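Local coordinates for protein LbaCas13a H328A (C2c2) (Lachnospiraceae bacterium NK4A179, PDB 5WLH) that binds a CRISPR guide RNA as a Cas13a effector and, as an RNA-targeting enzyme, probably cleaves RNA once a complementary target is recognised, at residues D337-K349 and E360-Q374. Sequence-based numbering, arbitrary orientation.
With nucleotides of chain B.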
loop_
_atom_site.group_PDB
_atom_site.type_symbol
_atom_site.label_atom_id
_atom_site.label_comp_id
_atom_site.label_asym_id
_atom_site.label_seq_id
_atom_site.Cartn_x
_atom_site.Cartn_y
_atom_site.Cartn_z
ATOM N N ASP A 337 -22.682 -20.852 -19.853
ATOM C CA ASP A 337 -22.796 -20.911 -21.304
ATOM C C ASP A 337 -21.434 -21.198 -21.931
ATOM O O ASP A 337 -20.401 -20.688 -21.486
ATOM C CB ASP A 337 -23.363 -19.597 -21.838
ATOM C CG ASP A 337 -23.594 -19.619 -23.334
ATOM O OD1 ASP A 337 -23.427 -20.692 -23.951
ATOM O OD2 ASP A 337 -23.951 -18.559 -23.894
ATOM N N ASN A 338 -21.438 -22.011 -22.984
ATOM C CA ASN A 338 -20.211 -22.491 -23.601
ATOM C C ASN A 338 -19.859 -21.764 -24.889
ATOM O O ASN A 338 -18.864 -22.118 -25.526
ATOM C CB ASN A 338 -20.315 -23.990 -23.876
ATOM C CG ASN A 338 -19.566 -24.806 -22.861
ATOM O OD1 ASN A 338 -18.409 -24.516 -22.553
ATOM N ND2 ASN A 338 -20.221 -25.831 -22.319
ATOM N N ARG A 339 -20.636 -20.763 -25.276
ATOM C CA ARG A 339 -20.367 -20.011 -26.492
ATOM C C ARG A 339 -18.964 -19.412 -26.463
ATOM O O ARG A 339 -18.492 -18.935 -25.425
ATOM C CB ARG A 339 -21.406 -18.903 -26.641
ATOM C CG ARG A 339 -21.504 -18.315 -28.021
ATOM C CD ARG A 339 -22.781 -17.520 -28.172
ATOM N NE ARG A 339 -23.831 -17.952 -27.252
ATOM C CZ ARG A 339 -25.093 -17.548 -27.342
ATOM N NH1 ARG A 339 -25.440 -16.710 -28.310
ATOM N NH2 ARG A 339 -26.004 -17.976 -26.474
ATOM N N GLU A 340 -18.297 -19.436 -27.611
ATOM C CA GLU A 340 -16.956 -18.889 -27.748
ATOM C C GLU A 340 -17.052 -17.478 -28.311
ATOM O O GLU A 340 -17.764 -17.248 -29.290
ATOM C CB GLU A 340 -16.099 -19.772 -28.658
ATOM C CG GLU A 340 -16.086 -21.223 -28.233
ATOM C CD GLU A 340 -14.968 -22.011 -28.880
ATOM O OE1 GLU A 340 -14.414 -21.539 -29.900
ATOM O OE2 GLU A 340 -14.646 -23.107 -28.366
ATOM N N PHE A 341 -16.351 -16.529 -27.677
ATOM C CA PHE A 341 -16.349 -15.159 -28.185
ATOM C C PHE A 341 -15.515 -15.038 -29.453
ATOM O O PHE A 341 -15.919 -14.365 -30.410
ATOM C CB PHE A 341 -15.825 -14.206 -27.103
ATOM C CG PHE A 341 -15.948 -12.741 -27.448
ATOM C CD1 PHE A 341 -17.184 -12.129 -27.481
ATOM C CD2 PHE A 341 -14.814 -11.975 -27.694
ATOM C CE1 PHE A 341 -17.302 -10.788 -27.775
ATOM C CE2 PHE A 341 -14.923 -10.620 -27.978
ATOM C CZ PHE A 341 -16.175 -10.027 -28.016
ATOM N N ILE A 342 -14.338 -15.662 -29.460
ATOM C CA ILE A 342 -13.461 -15.772 -30.617
ATOM C C ILE A 342 -13.006 -17.218 -30.725
ATOM O O ILE A 342 -13.032 -17.981 -29.757
ATOM C CB ILE A 342 -12.217 -14.859 -30.525
ATOM C CG1 ILE A 342 -11.461 -15.115 -29.216
ATOM C CG2 ILE A 342 -12.602 -13.400 -30.648
ATOM C CD1 ILE A 342 -10.096 -14.465 -29.203
ATOM N N LYS A 343 -12.581 -17.591 -31.925
ATOM C CA LYS A 343 -11.955 -18.888 -32.140
ATOM C C LYS A 343 -10.461 -18.753 -31.849
ATOM O O LYS A 343 -9.764 -17.956 -32.484
ATOM C CB LYS A 343 -12.231 -19.394 -33.563
ATOM C CG LYS A 343 -11.691 -18.516 -34.700
ATOM C CD LYS A 343 -10.313 -18.991 -35.170
ATOM C CE LYS A 343 -9.525 -17.855 -35.800
ATOM N NZ LYS A 343 -8.066 -18.106 -35.669
ATOM N N LEU A 344 -9.985 -19.487 -30.873
ATOM C CA LEU A 344 -8.562 -19.375 -30.597
ATOM C C LEU A 344 -7.759 -20.170 -31.629
ATOM O O LEU A 344 -8.154 -21.276 -32.000
ATOM C CB LEU A 344 -8.255 -19.886 -29.198
ATOM C CG LEU A 344 -8.829 -19.018 -28.076
ATOM C CD1 LEU A 344 -8.508 -19.636 -26.744
ATOM C CD2 LEU A 344 -8.266 -17.614 -28.182
ATOM N N PRO A 345 -6.648 -19.624 -32.123
ATOM C CA PRO A 345 -5.730 -20.432 -32.936
ATOM C C PRO A 345 -5.175 -21.592 -32.120
ATOM O O PRO A 345 -5.156 -21.564 -30.890
ATOM C CB PRO A 345 -4.620 -19.442 -33.320
ATOM C CG PRO A 345 -5.167 -18.072 -32.990
ATOM C CD PRO A 345 -6.136 -18.266 -31.882
ATOM N N LEU A 346 -4.722 -22.629 -32.822
ATOM C CA LEU A 346 -4.118 -23.771 -32.145
ATOM C C LEU A 346 -2.800 -23.374 -31.484
ATOM O O LEU A 346 -2.127 -22.429 -31.905
ATOM C CB LEU A 346 -3.879 -24.920 -33.129
ATOM C CG LEU A 346 -5.091 -25.703 -33.645
ATOM C CD1 LEU A 346 -6.069 -26.003 -32.518
ATOM C CD2 LEU A 346 -5.783 -24.966 -34.789
ATOM N N GLU A 347 -2.436 -24.110 -30.436
ATOM C CA GLU A 347 -1.178 -23.867 -29.743
ATOM C C GLU A 347 0.010 -24.167 -30.661
ATOM O O GLU A 347 -0.125 -24.760 -31.734
ATOM C CB GLU A 347 -1.097 -24.712 -28.474
ATOM C CG GLU A 347 -1.884 -24.146 -27.304
ATOM C CD GLU A 347 -2.497 -25.230 -26.437
ATOM O OE1 GLU A 347 -2.996 -24.904 -25.338
ATOM O OE2 GLU A 347 -2.483 -26.408 -26.856
ATOM N N ASN A 348 1.191 -23.749 -30.219
ATOM C CA ASN A 348 2.386 -23.838 -31.045
ATOM C C ASN A 348 3.153 -25.130 -30.764
ATOM O O ASN A 348 2.835 -25.895 -29.849
ATOM C CB ASN A 348 3.294 -22.632 -30.802
ATOM C CG ASN A 348 2.511 -21.358 -30.508
ATOM O OD1 ASN A 348 1.803 -21.261 -29.491
ATOM N ND2 ASN A 348 2.627 -20.377 -31.400
ATOM N N LYS A 349 4.188 -25.357 -31.570
ATOM C CA LYS A 349 5.086 -26.496 -31.401
ATOM C C LYS A 349 6.217 -26.139 -30.437
ATOM O O LYS A 349 6.513 -26.882 -29.501
ATOM C CB LYS A 349 5.652 -26.942 -32.758
ATOM C CG LYS A 349 6.414 -28.268 -32.734
ATOM C CD LYS A 349 7.916 -28.059 -32.567
ATOM C CE LYS A 349 8.570 -29.257 -31.895
ATOM N NZ LYS A 349 10.018 -29.032 -31.637
ATOM N N GLU A 360 4.821 -17.667 -29.191
ATOM C CA GLU A 360 3.673 -17.405 -28.332
ATOM C C GLU A 360 3.315 -15.926 -28.323
ATOM O O GLU A 360 2.137 -15.579 -28.198
ATOM C CB GLU A 360 3.949 -17.896 -26.910
ATOM C CG GLU A 360 2.714 -17.946 -26.006
ATOM C CD GLU A 360 1.502 -18.583 -26.681
ATOM O OE1 GLU A 360 0.460 -17.906 -26.807
ATOM O OE2 GLU A 360 1.588 -19.762 -27.083
ATOM N N ARG A 361 4.310 -15.043 -28.457
ATOM C CA ARG A 361 4.026 -13.615 -28.552
ATOM C C ARG A 361 3.311 -13.281 -29.856
ATOM O O ARG A 361 2.426 -12.418 -29.883
ATOM C CB ARG A 361 5.321 -12.813 -28.426
ATOM C CG ARG A 361 5.159 -11.315 -28.628
ATOM C CD ARG A 361 6.226 -10.533 -27.870
ATOM N NE ARG A 361 7.548 -10.683 -28.475
ATOM C CZ ARG A 361 8.528 -11.432 -27.977
ATOM N NH1 ARG A 361 8.351 -12.108 -26.850
ATOM N NH2 ARG A 361 9.690 -11.504 -28.609
ATOM N N ILE A 362 3.693 -13.943 -30.949
ATOM C CA ILE A 362 2.969 -13.792 -32.208
ATOM C C ILE A 362 1.519 -14.220 -32.033
ATOM O O ILE A 362 0.585 -13.495 -32.395
ATOM C CB ILE A 362 3.656 -14.607 -33.316
ATOM C CG1 ILE A 362 5.057 -14.063 -33.573
ATOM C CG2 ILE A 362 2.817 -14.589 -34.593
ATOM C CD1 ILE A 362 5.077 -12.954 -34.575
ATOM N N ARG A 363 1.315 -15.406 -31.464
ATOM C CA ARG A 363 -0.032 -15.926 -31.282
ATOM C C ARG A 363 -0.849 -15.033 -30.356
ATOM O O ARG A 363 -2.051 -14.833 -30.571
ATOM C CB ARG A 363 0.042 -17.348 -30.733
ATOM C CG ARG A 363 -1.294 -17.977 -30.433
ATOM C CD ARG A 363 -1.129 -19.463 -30.171
ATOM N NE ARG A 363 -2.399 -20.098 -29.830
ATOM C CZ ARG A 363 -2.842 -20.253 -28.587
ATOM N NH1 ARG A 363 -2.120 -19.816 -27.562
ATOM N NH2 ARG A 363 -4.005 -20.845 -28.371
ATOM N N LYS A 364 -0.219 -14.493 -29.312
ATOM C CA LYS A 364 -0.950 -13.591 -28.426
ATOM C C LYS A 364 -1.379 -12.330 -29.162
ATOM O O LYS A 364 -2.497 -11.835 -28.964
ATOM C CB LYS A 364 -0.101 -13.238 -27.206
ATOM C CG LYS A 364 -0.790 -12.243 -26.280
ATOM C CD LYS A 364 0.192 -11.572 -25.330
ATOM C CE LYS A 364 0.530 -12.489 -24.177
ATOM N NZ LYS A 364 1.159 -11.755 -23.040
ATOM N N ASN A 365 -0.506 -11.799 -30.025
ATOM C CA ASN A 365 -0.870 -10.621 -30.805
ATOM C C ASN A 365 -2.007 -10.936 -31.758
ATOM O O ASN A 365 -2.909 -10.114 -31.956
ATOM C CB ASN A 365 0.343 -10.094 -31.576
ATOM C CG ASN A 365 1.330 -9.381 -30.686
ATOM O OD1 ASN A 365 1.033 -9.097 -29.521
ATOM N ND2 ASN A 365 2.509 -9.067 -31.231
ATOM N N THR A 366 -1.983 -12.128 -32.356
ATOM C CA THR A 366 -3.092 -12.550 -33.194
ATOM C C THR A 366 -4.373 -12.652 -32.383
ATOM O O THR A 366 -5.447 -12.256 -32.853
ATOM C CB THR A 366 -2.769 -13.890 -33.853
ATOM O OG1 THR A 366 -1.668 -13.710 -34.751
ATOM C CG2 THR A 366 -3.984 -14.433 -34.606
ATOM N N VAL A 367 -4.278 -13.177 -31.158
ATOM C CA VAL A 367 -5.467 -13.305 -30.320
ATOM C C VAL A 367 -5.988 -11.928 -29.919
ATOM O O VAL A 367 -7.200 -11.693 -29.911
ATOM C CB VAL A 367 -5.173 -14.188 -29.089
ATOM C CG1 VAL A 367 -6.313 -14.099 -28.054
ATOM C CG2 VAL A 367 -4.973 -15.642 -29.504
ATOM N N LYS A 368 -5.091 -10.989 -29.602
ATOM C CA LYS A 368 -5.561 -9.652 -29.238
ATOM C C LYS A 368 -6.286 -9.002 -30.402
ATOM O O LYS A 368 -7.321 -8.354 -30.212
ATOM C CB LYS A 368 -4.405 -8.770 -28.786
ATOM C CG LYS A 368 -3.848 -9.131 -27.426
ATOM C CD LYS A 368 -2.850 -8.065 -26.993
ATOM C CE LYS A 368 -2.089 -8.488 -25.763
ATOM N NZ LYS A 368 -0.973 -7.555 -25.489
ATOM N N GLU A 369 -5.780 -9.191 -31.626
ATOM C CA GLU A 369 -6.475 -8.603 -32.768
ATOM C C GLU A 369 -7.812 -9.292 -33.012
ATOM O O GLU A 369 -8.772 -8.632 -33.418
ATOM C CB GLU A 369 -5.590 -8.641 -34.021
ATOM C CG GLU A 369 -5.984 -7.589 -35.074
ATOM C CD GLU A 369 -6.284 -6.199 -34.483
ATOM O OE1 GLU A 369 -7.351 -5.622 -34.818
ATOM O OE2 GLU A 369 -5.458 -5.683 -33.694
ATOM N N LEU A 370 -7.907 -10.593 -32.725
ATOM C CA LEU A 370 -9.184 -11.297 -32.818
ATOM C C LEU A 370 -10.200 -10.733 -31.834
ATOM O O LEU A 370 -11.362 -10.493 -32.189
ATOM C CB LEU A 370 -8.985 -12.783 -32.554
ATOM C CG LEU A 370 -8.339 -13.585 -33.691
ATOM C CD1 LEU A 370 -8.005 -14.974 -33.210
ATOM C CD2 LEU A 370 -9.305 -13.639 -34.870
ATOM N N TYR A 371 -9.793 -10.567 -30.573
ATOM C CA TYR A 371 -10.676 -9.938 -29.588
ATOM C C TYR A 371 -11.140 -8.579 -30.074
ATOM O O TYR A 371 -12.330 -8.244 -29.989
ATOM C CB TYR A 371 -9.945 -9.759 -28.266
ATOM C CG TYR A 371 -9.971 -10.904 -27.305
ATOM C CD1 TYR A 371 -11.118 -11.197 -26.568
ATOM C CD2 TYR A 371 -8.819 -11.647 -27.066
ATOM C CE1 TYR A 371 -11.124 -12.216 -25.638
ATOM C CE2 TYR A 371 -8.816 -12.667 -26.147
ATOM C CZ TYR A 371 -9.959 -12.943 -25.430
ATOM O OH TYR A 371 -9.954 -13.974 -24.522
ATOM N N ARG A 372 -10.196 -7.759 -30.547
ATOM C CA ARG A 372 -10.532 -6.387 -30.932
ATOM C C ARG A 372 -11.521 -6.376 -32.085
ATOM O O ARG A 372 -12.515 -5.644 -32.055
ATOM C CB ARG A 372 -9.280 -5.605 -31.315
ATOM C CG ARG A 372 -9.576 -4.159 -31.766
ATOM C CD ARG A 372 -8.299 -3.429 -32.114
ATOM N NE ARG A 372 -8.542 -2.092 -32.638
ATOM C CZ ARG A 372 -8.763 -1.813 -33.919
ATOM N NH1 ARG A 372 -8.777 -2.788 -34.828
ATOM N NH2 ARG A 372 -8.973 -0.557 -34.291
ATOM N N ASN A 373 -11.260 -7.187 -33.114
ATOM C CA ASN A 373 -12.189 -7.277 -34.236
ATOM C C ASN A 373 -13.583 -7.657 -33.770
ATOM O O ASN A 373 -14.572 -7.054 -34.200
ATOM C CB ASN A 373 -11.673 -8.289 -35.259
ATOM C CG ASN A 373 -10.433 -7.806 -35.953
ATOM O OD1 ASN A 373 -10.168 -6.603 -35.998
ATOM N ND2 ASN A 373 -9.656 -8.734 -36.498
ATOM N N GLN A 374 -13.688 -8.676 -32.910
ATOM C CA GLN A 374 -14.995 -9.083 -32.406
ATOM C C GLN A 374 -15.604 -7.992 -31.530
ATOM O O GLN A 374 -16.804 -7.709 -31.621
ATOM C CB GLN A 374 -14.875 -10.411 -31.646
ATOM C CG GLN A 374 -16.211 -10.976 -31.187
ATOM C CD GLN A 374 -17.153 -11.229 -32.343
ATOM O OE1 GLN A 374 -16.866 -12.049 -33.212
ATOM N NE2 GLN A 374 -18.272 -10.500 -32.377
ATOM P P G B 19 -8.628 4.177 -36.435
ATOM O OP1 G B 19 -7.997 5.147 -37.341
ATOM O OP2 G B 19 -8.098 2.810 -36.268
ATOM O "O5'" G B 19 -8.562 4.885 -35.007
ATOM C "C5'" G B 19 -8.982 6.224 -34.830
ATOM C "C4'" G B 19 -9.093 6.525 -33.360
ATOM O "O4'" G B 19 -9.984 5.554 -32.766
ATOM C "C3'" G B 19 -7.801 6.386 -32.573
ATOM O "O3'" G B 19 -7.059 7.590 -32.584
ATOM C "C2'" G B 19 -8.293 6.029 -31.177
ATOM O "O2'" G B 19 -8.738 7.209 -30.535
ATOM C "C1'" G B 19 -9.515 5.177 -31.496
ATOM N N9 G B 19 -9.234 3.732 -31.528
ATOM C C8 G B 19 -9.179 2.899 -32.624
ATOM N N7 G B 19 -8.967 1.656 -32.306
ATOM C C5 G B 19 -8.880 1.672 -30.916
ATOM C C6 G B 19 -8.657 0.625 -29.980
ATOM O O6 G B 19 -8.477 -0.573 -30.219
ATOM N N1 G B 19 -8.655 1.099 -28.659
ATOM C C2 G B 19 -8.846 2.410 -28.294
ATOM N N2 G B 19 -8.818 2.706 -26.980
ATOM N N3 G B 19 -9.055 3.385 -29.157
ATOM C C4 G B 19 -9.057 2.948 -30.429
ATOM P P A B 20 -5.466 7.568 -32.693
ATOM O OP1 A B 20 -4.989 8.939 -32.418
ATOM O OP2 A B 20 -5.134 6.810 -33.924
ATOM O "O5'" A B 20 -5.001 6.682 -31.463
ATOM C "C5'" A B 20 -5.112 7.168 -30.138
ATOM C "C4'" A B 20 -4.841 6.068 -29.148
ATOM O "O4'" A B 20 -5.864 5.050 -29.251
ATOM C "C3'" A B 20 -3.560 5.297 -29.363
ATOM O "O3'" A B 20 -2.419 5.992 -28.919
ATOM C "C2'" A B 20 -3.841 4.006 -28.609
ATOM O "O2'" A B 20 -3.762 4.218 -27.205
ATOM C "C1'" A B 20 -5.305 3.782 -28.978
ATOM N N9 A B 20 -5.419 2.959 -30.198
ATOM C C8 A B 20 -5.596 3.379 -31.496
ATOM N N7 A B 20 -5.635 2.393 -32.362
ATOM C C5 A B 20 -5.481 1.255 -31.579
ATOM C C6 A B 20 -5.431 -0.114 -31.884
ATOM N N6 A B 20 -5.545 -0.612 -33.110
ATOM N N1 A B 20 -5.256 -0.976 -30.871
ATOM C C2 A B 20 -5.136 -0.498 -29.627
ATOM N N3 A B 20 -5.156 0.765 -29.215
ATOM C C4 A B 20 -5.338 1.594 -30.250
#
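Phe341, Ile342, Leu344 and Pro345 pack on Tyr371, Val367, Leu370 and Gln374 where an irregular connector, 337-349, runs back along helix 357-388, the RNA-contacting helix it leads into. The antiparallel course follows from the register, in which Ile342 lies by Tyr371 and Asn348 by Glu360. Ile342 holds CG1 between its backbone N and carbonyl carbon (chi1 54°), which sets CD1 over one face of the Tyr371 ring, 3.8 Å from the centroid of that ring and close to its normal: a CH-pi contact. Its CG2 rests on Leu370 O. A second CH-pi contact places Gln374 CG over a face of Phe341, 3.5 Å from that ring's centroid, while the Gln374 amide stands 71° from the ring plane. Pro345 CD packs at 3.7 Å against Val367 CG2 and also touches Leu370 CD1. Outside the pair, Val422 borders Leu344 and Val367, and Tyr371 OH bonds to Lys426 O.

On the opposite side of the helix from this packing, Arg372 reads the Hoogsteen edge of G19 of chain B, NE to O6 and NH2 to N7 (3.0 Å, nearly straight at 178°). Glu369 OE1 takes Arg372 NH1 through its syn lone pair, which should help fix the guanidinium's rotation.

Toward the helix start, Arg363, extended from CG to NE, lifts its guanidinium to the connector's backbone. Glu360 OE1 holds Arg363 NH1 in a salt bridge at 3.3 Å, while Pro345 O lies in the guanidinium plane, accepting from Arg363 NH2 at 2.9 Å and from Arg363 NE at 3.3 Å.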